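Local coordinates for protein VipE (Legionella pneumophila subsp. pneumophila str. Philadelphia 1, PDB 4QN8) that is a bacterial effector of unknown molecular function, represented here by a mainly helical N-terminal portion of a longer protein that probably acts in the infected host cell, at residues A[97-102]-A[143-148]; A[95-98]-A[103-106]; A[17-22]-A[67-72]; A[76-81]-A[105-110]; A[47-50]-A[54-57]. One frame throughout, in Å; residues are numbered along the deposited sequence. Where two conformers were deposited one is given.

Contact 1. Residues A[97-102]-A[143-148]; sequences FMRGSS and AVILNP. With BME (beta-mercaptoethanol), chain D.
Ile145 lays both of its outer methyls on the loop at Met98 and Arg99. CG2 does the tightest touching. It sits 3.1 Å from Met98 O, a close approach for a methyl carbon and a carbonyl oxygen. The first torsion of Ile145 (chi1 -65°) sets this up: CG2 lies opposite the backbone N, and CG1 leads CD1 away toward Arg99. There CD1 meets the aliphatic part of the arginine, 3.7 Å from Arg99 CD, with the two chains running slantwise over one another. Arg99 was modelled in two conformers, so this half of the contact holds for the one described. In that conformer the arginine chain folds back. Its NH1 donates to Phe97 O at 2.8 Å, with a bent N-H...O angle of 146°. Phe97 is covered on one ring face by Met98 CG, 3.5 Å above the plane and offset toward the rim. Met98 is a selenomethionine. At the far end of the loop, Ser101 OG is hydrogen-bonded to O1 of a beta-mercaptoethanol at 2.6 Å; the molecule probably came from the crystallisation liquor. The loop follows helix 75-88 and leads into helix 103-114, with Ser102 as its N-cap. Helix 135-154 brings Ile145 against the loop and also against Lys105, while Leu146 packs on Leu108 and Met112 of helix 103-114.

Contact 2. Residues A[95-98]-A[103-106]; sequences NTFM and LEKA
Lys105 can be followed from its root to its charged tip along the loop residue Met98. Its CB lies 3.8 Å from Met98 SE, and the two side chains run alongside in opposite senses. CG stands opposite the backbone N (chi1 172°) and packs beside Leu146 of helix 135-154. CD passes 3.2 Å from Met98 O. A bend at chi3 (73°) then turns the end of the chain round this oxygen. CE lies 3.5 Å from Met98 O. NZ finishes as a hydrogen-bond donor to Met98 O at 2.9 Å. It comes from above the carbonyl plane, 36° out of it, and so does not sit on a lone pair. NZ also donates to Gly100 O, with a weak bond to Arg99 O. Glu104 meets the end of Met98. Its CG is 4.0 Å from Met98 CE. Its carboxylate reaches the loop through a water, which gives a 2.6 Å bond to Glu104 OE2 and takes a 3.0 Å bond from Met98 N. The same OE2 stands 4.1 Å from Phe97 CE1. The carboxylate and ring planes are only slightly turned against each other. Phe97 also has a cation-pi partner in Arg127. Two buried residues, probably both charged, thus answer the polar backbone of the loop: the ammonium takes up carbonyl oxygens, and the carboxylate takes up an N-H by way of water.

Contact 3. Residues A[17-22]-A[67-72]; sequences ASLKNG and LTIGPT
Leu19 and Ile69 make the buried half of this contact, and Lys20 and Thr72 the exposed half. Leu19 CD1 rests 4.3 Å from Ile69 CG1, an apolar touch between branches that both leave the backbone toward the other segment. In Ile69, CG1 is trans to the backbone N (chi1 -170°), which carries this carbon toward the leucine. Lys20 is extended all along its chain. It crosses Thr72 at about a right angle, and its CG lies 4.1 Å from Thr72 OG1. That hydroxyl sits between the backbone N and the carbonyl carbon (chi1 80°). From there it donates to Ile69 O at 2.7 Å, in the carbonyl plane and on a lone pair. Thr72 N donates to the same oxygen at 2.9 Å, so one carbonyl holds the threonine twice and fixes its rotation. A water joins the two backbones. It donates to Lys20 O at 3.0 Å and to Thr72 O at 3.1 Å. Ile12, about two turns earlier on helix 6-20, also packs on Ile69. The contact lies near the C-terminal ends of two helices in an all-alpha fold: helix 6-20 stops in a turn closed by Gly22 with positive phi, and residues 70-72 are a 3-10 segment.

Contact 4. Residues A[76-81]-A[105-110]; sequences EILHQL and KAFLAF
Leu78 puts one methyl against each of Phe107 and Phe110 in a pair of roughly antiparallel helices, a common unit of all-alpha folds. The short axes of 76-81 and 105-110 come within 10.0 Å, and their N-to-C directions are 146° apart. Leu78 holds CG trans to its backbone N (chi1 166°), which swings the methyls across to the other helix. Its CD1 touches the Phe107 ring, 3.7 Å from Phe107 CD2, with the two side chains crossing at a slant. Its CD2 goes the other way and meets the Phe110 ring at the edge, in the ring plane, 4.0 Å from Phe110 CD2. Here the side chains cross at about a right angle. One leucine is therefore shared by two rings that stand one helical turn apart. Phe110 is further held by edge-to-face partners, His114 and Phe153, and Val66 of helix 58-69 packs against both rings. His79 starts out away from 105-110, and its ND1 is hydrogen-bonded to Glu111 further along helix 103-114. All four residues that touch here are buried and apolar, so the touching surface between these two segments is wholly apolar. Leu81 completes it one turn after Leu78: its CD1 lies 4.1 Å from Phe107 CE2, and that ring carbon is also 4.2 Å from Leu81 CB.

Contact 5. Residues A[47-50]-A[54-57]; sequences PNAP and SNHS
This is a contact inside one long loop, in which the amide of Asn55 reaches across to the backbone of Ala49 and Pro50. The loop joins helix 26-32 to helix 58-69 and includes an Asx turn, where Asp46 OD1 accepts from Asn48 N. The centre of the contact is about 20 Å from the centre of the chain. Asn55 is the buried partner and Pro50 is exposed. The asparagine turns CG opposite its backbone N (chi1 -163°), which extends the amide toward 47-50. There ND2 makes a nearly straight but weak hydrogen bond to Pro50 O, 3.5 Å long with an N-H...O angle of 172°. The strongest polar partner of the side chain is Asp46, whose N donates to OD1. One flat group thus spans the loop from Asp46 to Pro50, with its two ends used in opposite senses, and this probably limits how it can rotate. Two residues further on, Ser57 is the N-cap of helix 58-69, its OG accepting from Asp60 N. His56 leads its ring away from 47-50 and bonds to Ser52 O through ND1. Ala49 supplies an apolar touch beside the amide, with its CB 3.7 Å from Asn55 ND2.

Along the chain, contact 5 is nested in the loop closed by contact 3. Contacts 1, 2 and 4 come later and interlock: 1 and 2 start from one loop, 2 and 4 end on helix 103-114, and the segments of 1 and 4 alternate. Contacts 1 and 2 have centres about 6 Å apart and touch through Lys105. Contact 4 lies about 12 Å from contact 2, centre to centre, and touches contact 3, where Phe110 meets Gly70 and Pro71. Contacts 1 and 3 lie on opposite sides of the chain's centre. Helix 103-114 takes part in contacts 2 and 4 and touches contacts 1 and 3, while contact 5 stands apart, about 20 Å or more from every other centre.

Contact 1. Residues A[97-102]-A[143-148]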
# COMPACT_ATOMS: atom_id res chain seq x y z
N PHE A 97 0.97 -1.38 13.16
CA PHE A 97 1.32 -0.61 11.97
C PHE A 97 2.13 -1.49 11.01
O PHE A 97 3.09 -2.12 11.42
CB PHE A 97 2.09 0.65 12.38
CG PHE A 97 2.47 1.55 11.22
CD1 PHE A 97 1.50 2.25 10.53
CD2 PHE A 97 3.80 1.70 10.84
CE1 PHE A 97 1.84 3.09 9.47
CE2 PHE A 97 4.15 2.54 9.80
CZ PHE A 97 3.16 3.23 9.10
N MSE A 98 1.68 -1.54 9.75
CA MSE A 98 2.29 -2.31 8.64
C MSE A 98 2.10 -3.83 8.64
O MSE A 98 2.51 -4.50 7.69
CB MSE A 98 3.79 -2.00 8.47
CG MSE A 98 4.10 -0.59 8.11
SE MSE A 98 4.05 -0.44 6.17
CE MSE A 98 4.20 1.51 5.94
N ARG A 99 1.49 -4.39 9.68
CA ARG A 99 1.28 -5.84 9.73
C ARG A 99 0.01 -6.22 8.97
O ARG A 99 -0.05 -7.26 8.32
CB ARG A 99 1.19 -6.36 11.17
CG ARG A 99 1.90 -5.52 12.23
CD ARG A 99 3.39 -5.36 11.97
NE ARG A 99 4.20 -5.45 13.19
CZ ARG A 99 4.44 -4.44 14.03
NH1 ARG A 99 3.92 -3.23 13.83
NH2 ARG A 99 5.21 -4.64 15.09
N GLY A 100 -1.02 -5.37 9.07
CA GLY A 100 -2.27 -5.62 8.38
C GLY A 100 -2.11 -5.31 6.91
O GLY A 100 -1.12 -4.67 6.50
N SER A 101 -3.06 -5.76 6.10
CA SER A 101 -3.01 -5.46 4.67
C SER A 101 -3.50 -4.04 4.51
O SER A 101 -4.64 -3.74 4.84
CB SER A 101 -3.92 -6.41 3.88
OG SER A 101 -3.60 -7.77 4.14
N SER A 102 -2.64 -3.17 3.99
CA SER A 102 -2.96 -1.74 3.94
C SER A 102 -2.40 -1.05 2.72
O SER A 102 -1.41 -1.50 2.13
CB SER A 102 -2.40 -1.04 5.18
OG SER A 102 -0.99 -0.95 5.07
N ALA A 143 12.49 -7.59 5.55
CA ALA A 143 12.75 -8.94 5.04
C ALA A 143 11.52 -9.84 5.12
O ALA A 143 11.39 -10.78 4.34
CB ALA A 143 13.91 -9.58 5.77
N VAL A 144 10.63 -9.59 6.08
CA VAL A 144 9.47 -10.46 6.27
C VAL A 144 8.17 -9.79 5.85
O VAL A 144 7.38 -10.35 5.09
CB VAL A 144 9.35 -10.94 7.73
CG1 VAL A 144 8.07 -11.75 7.92
CG2 VAL A 144 10.58 -11.75 8.11
N ILE A 145 7.95 -8.57 6.35
CA ILE A 145 6.66 -7.91 6.16
C ILE A 145 6.50 -7.30 4.77
O ILE A 145 5.50 -7.52 4.10
CB ILE A 145 6.39 -6.87 7.27
CG1 ILE A 145 6.27 -7.59 8.62
CG2 ILE A 145 5.12 -6.09 7.01
CD1 ILE A 145 6.05 -6.63 9.80
N LEU A 146 7.51 -6.57 4.31
CA LEU A 146 7.45 -5.95 2.99
C LEU A 146 7.83 -6.89 1.83
O LEU A 146 7.29 -6.78 0.72
CB LEU A 146 8.30 -4.67 2.99
CG LEU A 146 7.73 -3.55 3.86
CD1 LEU A 146 8.73 -2.42 4.09
CD2 LEU A 146 6.46 -3.00 3.24
N ASN A 147 8.75 -7.80 2.09
CA ASN A 147 9.36 -8.64 1.05
C ASN A 147 8.42 -9.36 0.06
O ASN A 147 8.66 -9.32 -1.14
CB ASN A 147 10.37 -9.62 1.64
CG ASN A 147 11.05 -10.46 0.58
OD1 ASN A 147 11.91 -9.97 -0.16
ND2 ASN A 147 10.68 -11.74 0.51
N PRO A 148 7.37 -10.03 0.56
CA PRO A 148 6.49 -10.73 -0.39
C PRO A 148 5.75 -9.76 -1.31
O PRO A 148 5.43 -10.09 -2.46
CB PRO A 148 5.50 -11.47 0.52
CG PRO A 148 5.55 -10.74 1.82
CD PRO A 148 6.97 -10.28 1.96
C1 BME D . -5.15 -8.04 6.96
C2 BME D . -6.17 -6.92 6.92
O1 BME D . -5.25 -8.83 5.80
S2 BME D . -6.14 -5.91 8.40

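Contact 2. Residues A[95-98]-A[103-106]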
# COMPACT_ATOMS: atom_id res chain seq x y z
N ASN A 95 1.53 -2.14 18.11
CA ASN A 95 2.32 -3.11 17.36
C ASN A 95 1.55 -3.68 16.15
O ASN A 95 1.72 -4.84 15.79
CB ASN A 95 2.81 -4.21 18.31
CG ASN A 95 3.90 -5.06 17.71
OD1 ASN A 95 5.03 -4.59 17.52
ND2 ASN A 95 3.58 -6.31 17.42
N THR A 96 0.72 -2.85 15.52
CA THR A 96 -0.06 -3.26 14.35
C THR A 96 0.29 -2.52 13.05
O THR A 96 -0.08 -2.95 11.95
CB THR A 96 -1.56 -3.11 14.62
OG1 THR A 96 -1.84 -1.75 14.97
CG2 THR A 96 -2.00 -4.02 15.75
N PHE A 97 0.97 -1.38 13.16
CA PHE A 97 1.32 -0.61 11.97
C PHE A 97 2.13 -1.49 11.01
O PHE A 97 3.09 -2.12 11.42
CB PHE A 97 2.09 0.65 12.38
CG PHE A 97 2.47 1.55 11.22
CD1 PHE A 97 1.50 2.25 10.53
CD2 PHE A 97 3.80 1.70 10.84
CE1 PHE A 97 1.84 3.09 9.47
CE2 PHE A 97 4.15 2.54 9.80
CZ PHE A 97 3.16 3.23 9.10
N MSE A 98 1.68 -1.54 9.75
CA MSE A 98 2.29 -2.31 8.64
C MSE A 98 2.10 -3.83 8.64
O MSE A 98 2.51 -4.50 7.69
CB MSE A 98 3.79 -2.00 8.47
CG MSE A 98 4.10 -0.59 8.11
SE MSE A 98 4.05 -0.44 6.17
CE MSE A 98 4.20 1.51 5.94
N LEU A 103 -3.01 0.07 2.36
CA LEU A 103 -2.57 0.82 1.19
C LEU A 103 -1.18 1.42 1.39
O LEU A 103 -0.37 1.47 0.44
CB LEU A 103 -3.57 1.93 0.87
CG LEU A 103 -3.30 2.68 -0.44
CD1 LEU A 103 -3.39 1.74 -1.68
CD2 LEU A 103 -4.28 3.83 -0.59
N GLU A 104 -0.89 1.86 2.61
CA GLU A 104 0.42 2.44 2.89
C GLU A 104 1.52 1.39 2.76
O GLU A 104 2.60 1.70 2.27
CB GLU A 104 0.46 3.16 4.24
CG GLU A 104 0.32 2.27 5.47
CD GLU A 104 -1.13 2.15 5.96
OE1 GLU A 104 -2.07 2.38 5.15
OE2 GLU A 104 -1.32 1.82 7.15
N LYS A 105 1.25 0.15 3.19
CA LYS A 105 2.22 -0.93 3.02
C LYS A 105 2.43 -1.22 1.53
O LYS A 105 3.57 -1.41 1.07
CB LYS A 105 1.79 -2.21 3.75
CG LYS A 105 2.70 -3.40 3.41
CD LYS A 105 2.71 -4.47 4.49
CE LYS A 105 1.42 -5.27 4.50
NZ LYS A 105 1.44 -6.26 5.63
N ALA A 106 1.35 -1.23 0.76
CA ALA A 106 1.49 -1.53 -0.66
C ALA A 106 2.21 -0.44 -1.45
O ALA A 106 3.01 -0.73 -2.33
CB ALA A 106 0.15 -1.85 -1.29
O HOH W 1 -0.69 -0.03 8.85

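Contact 3. Residues A[17-22]-A[67-72]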
# COMPACT_ATOMS: atom_id res chain seq x y z
N ALA A 17 -7.47 10.55 -10.22
CA ALA A 17 -7.02 11.85 -10.71
C ALA A 17 -6.29 12.64 -9.63
O ALA A 17 -5.32 13.33 -9.91
CB ALA A 17 -8.18 12.64 -11.26
N SER A 18 -6.78 12.55 -8.39
CA SER A 18 -6.22 13.37 -7.31
C SER A 18 -5.01 12.71 -6.67
O SER A 18 -4.26 13.36 -5.94
CB SER A 18 -7.27 13.73 -6.26
OG SER A 18 -7.73 12.59 -5.57
N LEU A 19 -4.82 11.42 -6.95
CA LEU A 19 -3.58 10.74 -6.56
C LEU A 19 -2.48 11.06 -7.57
O LEU A 19 -1.36 11.41 -7.20
CB LEU A 19 -3.79 9.23 -6.50
CG LEU A 19 -4.58 8.71 -5.32
CD1 LEU A 19 -4.83 7.19 -5.45
CD2 LEU A 19 -3.81 9.00 -4.03
N LYS A 20 -2.80 10.93 -8.85
CA LYS A 20 -1.81 11.13 -9.91
C LYS A 20 -1.09 12.49 -9.88
O LYS A 20 0.10 12.57 -10.19
CB LYS A 20 -2.47 10.93 -11.28
CG LYS A 20 -1.55 11.18 -12.46
CD LYS A 20 -2.32 11.19 -13.78
CE LYS A 20 -1.45 11.69 -14.91
NZ LYS A 20 -2.14 11.64 -16.23
N ASN A 21 -1.80 13.55 -9.51
CA ASN A 21 -1.18 14.87 -9.43
C ASN A 21 -0.84 15.24 -7.98
O ASN A 21 -0.32 16.33 -7.71
CB ASN A 21 -2.06 15.95 -10.08
CG ASN A 21 -3.47 16.00 -9.48
OD1 ASN A 21 -3.68 15.69 -8.30
ND2 ASN A 21 -4.44 16.41 -10.29
N GLY A 22 -1.14 14.33 -7.06
CA GLY A 22 -0.79 14.50 -5.66
C GLY A 22 -1.55 15.60 -4.95
O GLY A 22 -1.17 16.03 -3.85
N LEU A 67 -1.01 -1.64 -8.44
CA LEU A 67 -0.47 -2.10 -9.73
C LEU A 67 -1.03 -1.27 -10.89
O LEU A 67 -0.40 -1.15 -11.96
CB LEU A 67 -0.83 -3.57 -9.96
CG LEU A 67 -0.17 -4.34 -11.09
CD1 LEU A 67 1.33 -4.41 -10.84
CD2 LEU A 67 -0.75 -5.74 -11.16
N THR A 68 -2.20 -0.69 -10.66
CA THR A 68 -2.92 0.07 -11.68
C THR A 68 -2.60 1.56 -11.64
O THR A 68 -2.36 2.18 -12.69
CB THR A 68 -4.46 -0.16 -11.52
OG1 THR A 68 -4.75 -1.56 -11.58
CG2 THR A 68 -5.24 0.55 -12.62
N ILE A 69 -2.58 2.14 -10.44
CA ILE A 69 -2.30 3.57 -10.30
C ILE A 69 -0.80 3.89 -10.28
O ILE A 69 -0.35 4.92 -10.81
CB ILE A 69 -3.01 4.17 -9.05
CG1 ILE A 69 -2.92 5.70 -9.04
CG2 ILE A 69 -2.42 3.64 -7.76
CD1 ILE A 69 -3.73 6.37 -10.13
N GLY A 70 -0.02 2.98 -9.70
CA GLY A 70 1.41 3.15 -9.54
C GLY A 70 2.15 3.54 -10.81
O GLY A 70 2.96 4.47 -10.78
N PRO A 71 1.89 2.83 -11.92
CA PRO A 71 2.60 3.14 -13.16
C PRO A 71 2.25 4.51 -13.75
O PRO A 71 2.93 4.95 -14.66
CB PRO A 71 2.13 2.04 -14.12
CG PRO A 71 1.75 0.92 -13.23
CD PRO A 71 1.13 1.58 -12.03
N THR A 72 1.23 5.18 -13.22
CA THR A 72 0.90 6.53 -13.67
C THR A 72 1.64 7.62 -12.88
O THR A 72 1.56 8.80 -13.24
CB THR A 72 -0.62 6.79 -13.65
OG1 THR A 72 -1.05 7.09 -12.32
CG2 THR A 72 -1.37 5.58 -14.17
O HOH W 2 2.39 11.42 -11.81

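Contact 4. Residues A[76-81]-A[105-110]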
# COMPACT_ATOMS: atom_id res chain seq x y z
N GLU A 76 8.93 10.98 -7.83
CA GLU A 76 8.85 11.90 -6.69
C GLU A 76 7.42 12.12 -6.20
O GLU A 76 7.21 12.27 -5.00
CB GLU A 76 9.55 13.24 -6.99
CG GLU A 76 11.08 13.15 -7.01
CD GLU A 76 11.73 13.04 -5.62
OE1 GLU A 76 11.01 12.81 -4.63
OE2 GLU A 76 12.97 13.19 -5.53
N ILE A 77 6.44 12.11 -7.11
CA ILE A 77 5.03 12.13 -6.67
C ILE A 77 4.69 10.88 -5.85
O ILE A 77 4.04 10.97 -4.80
CB ILE A 77 4.03 12.27 -7.85
CG1 ILE A 77 4.18 13.64 -8.53
CG2 ILE A 77 2.60 12.10 -7.36
CD1 ILE A 77 3.45 14.76 -7.80
N LEU A 78 5.13 9.72 -6.33
CA LEU A 78 4.98 8.49 -5.58
C LEU A 78 5.66 8.56 -4.22
O LEU A 78 5.09 8.11 -3.21
CB LEU A 78 5.54 7.33 -6.40
CG LEU A 78 5.79 6.01 -5.69
CD1 LEU A 78 4.47 5.34 -5.29
CD2 LEU A 78 6.60 5.12 -6.64
N HIS A 79 6.85 9.15 -4.16
CA HIS A 79 7.55 9.21 -2.87
C HIS A 79 6.77 10.07 -1.88
O HIS A 79 6.62 9.72 -0.71
CB HIS A 79 8.96 9.76 -3.03
CG HIS A 79 9.75 9.73 -1.77
ND1 HIS A 79 10.33 8.58 -1.29
CD2 HIS A 79 10.01 10.70 -0.86
CE1 HIS A 79 10.94 8.84 -0.14
NE2 HIS A 79 10.76 10.12 0.14
N GLN A 80 6.28 11.19 -2.38
CA GLN A 80 5.54 12.17 -1.58
C GLN A 80 4.24 11.54 -1.08
O GLN A 80 3.89 11.65 0.10
CB GLN A 80 5.26 13.39 -2.47
CG GLN A 80 4.74 14.65 -1.83
CD GLN A 80 4.60 15.77 -2.86
OE1 GLN A 80 3.89 15.61 -3.86
NE2 GLN A 80 5.31 16.89 -2.65
N LEU A 81 3.53 10.85 -1.97
CA LEU A 81 2.29 10.18 -1.56
C LEU A 81 2.57 9.14 -0.48
O LEU A 81 1.87 9.08 0.53
CB LEU A 81 1.58 9.51 -2.75
CG LEU A 81 0.81 10.41 -3.72
CD1 LEU A 81 0.35 9.58 -4.91
CD2 LEU A 81 -0.38 11.06 -3.03
N LYS A 105 1.25 0.15 3.19
CA LYS A 105 2.22 -0.93 3.02
C LYS A 105 2.43 -1.22 1.53
O LYS A 105 3.57 -1.41 1.07
CB LYS A 105 1.79 -2.21 3.75
CG LYS A 105 2.70 -3.40 3.41
CD LYS A 105 2.71 -4.47 4.49
CE LYS A 105 1.42 -5.27 4.50
NZ LYS A 105 1.44 -6.26 5.63
N ALA A 106 1.35 -1.23 0.76
CA ALA A 106 1.49 -1.53 -0.66
C ALA A 106 2.21 -0.44 -1.45
O ALA A 106 3.01 -0.73 -2.33
CB ALA A 106 0.15 -1.85 -1.29
N PHE A 107 1.91 0.83 -1.15
CA PHE A 107 2.61 1.93 -1.81
C PHE A 107 4.10 1.89 -1.48
O PHE A 107 4.94 2.09 -2.37
CB PHE A 107 2.01 3.27 -1.38
CG PHE A 107 1.12 3.89 -2.42
CD1 PHE A 107 -0.09 3.31 -2.75
CD2 PHE A 107 1.51 5.05 -3.05
CE1 PHE A 107 -0.90 3.88 -3.72
CE2 PHE A 107 0.70 5.63 -4.02
CZ PHE A 107 -0.51 5.03 -4.35
N LEU A 108 4.43 1.63 -0.22
CA LEU A 108 5.84 1.54 0.17
C LEU A 108 6.54 0.40 -0.56
O LEU A 108 7.65 0.56 -1.08
CB LEU A 108 5.98 1.37 1.69
CG LEU A 108 7.38 1.16 2.30
CD1 LEU A 108 8.31 2.31 1.95
CD2 LEU A 108 7.27 1.05 3.82
N ALA A 109 5.88 -0.76 -0.62
CA ALA A 109 6.41 -1.92 -1.34
C ALA A 109 6.61 -1.64 -2.83
O ALA A 109 7.56 -2.12 -3.43
CB ALA A 109 5.51 -3.13 -1.15
N PHE A 110 5.70 -0.88 -3.42
CA PHE A 110 5.80 -0.58 -4.84
C PHE A 110 6.98 0.34 -5.08
O PHE A 110 7.74 0.17 -6.04
CB PHE A 110 4.51 0.08 -5.31
CG PHE A 110 4.46 0.37 -6.77
CD1 PHE A 110 4.04 -0.60 -7.67
CD2 PHE A 110 4.84 1.61 -7.25
CE1 PHE A 110 3.98 -0.33 -9.03
CE2 PHE A 110 4.78 1.89 -8.62
CZ PHE A 110 4.35 0.92 -9.50

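Contact 5. Residues A[47-50]-A[54-57]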
# COMPACT_ATOMS: atom_id res chain seq x y z
N PRO A 47 -6.73 -20.65 -3.67
CA PRO A 47 -5.40 -20.38 -4.22
C PRO A 47 -5.18 -21.08 -5.56
O PRO A 47 -4.24 -20.76 -6.30
CB PRO A 47 -4.45 -20.93 -3.14
CG PRO A 47 -5.24 -22.00 -2.44
CD PRO A 47 -6.70 -21.58 -2.52
N ASN A 48 -6.07 -22.02 -5.87
CA ASN A 48 -5.97 -22.81 -7.09
C ASN A 48 -6.75 -22.18 -8.25
O ASN A 48 -6.92 -22.80 -9.30
CB ASN A 48 -6.47 -24.24 -6.84
CG ASN A 48 -5.59 -25.00 -5.87
OD1 ASN A 48 -6.01 -25.39 -4.77
ND2 ASN A 48 -4.35 -25.24 -6.28
N ALA A 49 -7.22 -20.95 -8.04
CA ALA A 49 -7.95 -20.21 -9.06
C ALA A 49 -7.36 -18.81 -9.19
O ALA A 49 -6.78 -18.30 -8.24
CB ALA A 49 -9.42 -20.13 -8.69
N PRO A 50 -7.50 -18.19 -10.37
CA PRO A 50 -6.86 -16.87 -10.52
C PRO A 50 -7.53 -15.78 -9.68
O PRO A 50 -8.71 -15.91 -9.33
CB PRO A 50 -7.05 -16.56 -12.01
CG PRO A 50 -7.35 -17.88 -12.66
CD PRO A 50 -8.08 -18.68 -11.63
N SER A 54 -14.51 -12.46 -7.88
CA SER A 54 -15.17 -13.35 -6.93
C SER A 54 -14.15 -14.17 -6.15
O SER A 54 -14.52 -15.07 -5.39
CB SER A 54 -16.13 -14.30 -7.66
OG SER A 54 -15.40 -15.21 -8.46
N ASN A 55 -12.87 -13.88 -6.35
CA ASN A 55 -11.80 -14.63 -5.69
C ASN A 55 -10.58 -13.76 -5.43
O ASN A 55 -9.66 -13.71 -6.25
CB ASN A 55 -11.40 -15.85 -6.52
CG ASN A 55 -10.61 -16.88 -5.71
OD1 ASN A 55 -11.01 -17.26 -4.60
ND2 ASN A 55 -9.49 -17.34 -6.26
N HIS A 56 -10.58 -13.05 -4.30
CA HIS A 56 -9.43 -12.20 -3.98
C HIS A 56 -9.33 -11.88 -2.49
O HIS A 56 -10.32 -11.58 -1.84
CB HIS A 56 -9.43 -10.90 -4.81
CG HIS A 56 -10.60 -10.01 -4.54
ND1 HIS A 56 -11.72 -10.00 -5.36
CD2 HIS A 56 -10.84 -9.11 -3.57
CE1 HIS A 56 -12.60 -9.13 -4.88
NE2 HIS A 56 -12.09 -8.57 -3.80
N SER A 57 -8.12 -11.95 -1.97
CA SER A 57 -7.87 -11.52 -0.60
C SER A 57 -7.88 -10.01 -0.52
O SER A 57 -7.89 -9.30 -1.54
CB SER A 57 -6.53 -12.05 -0.11
OG SER A 57 -5.47 -11.39 -0.78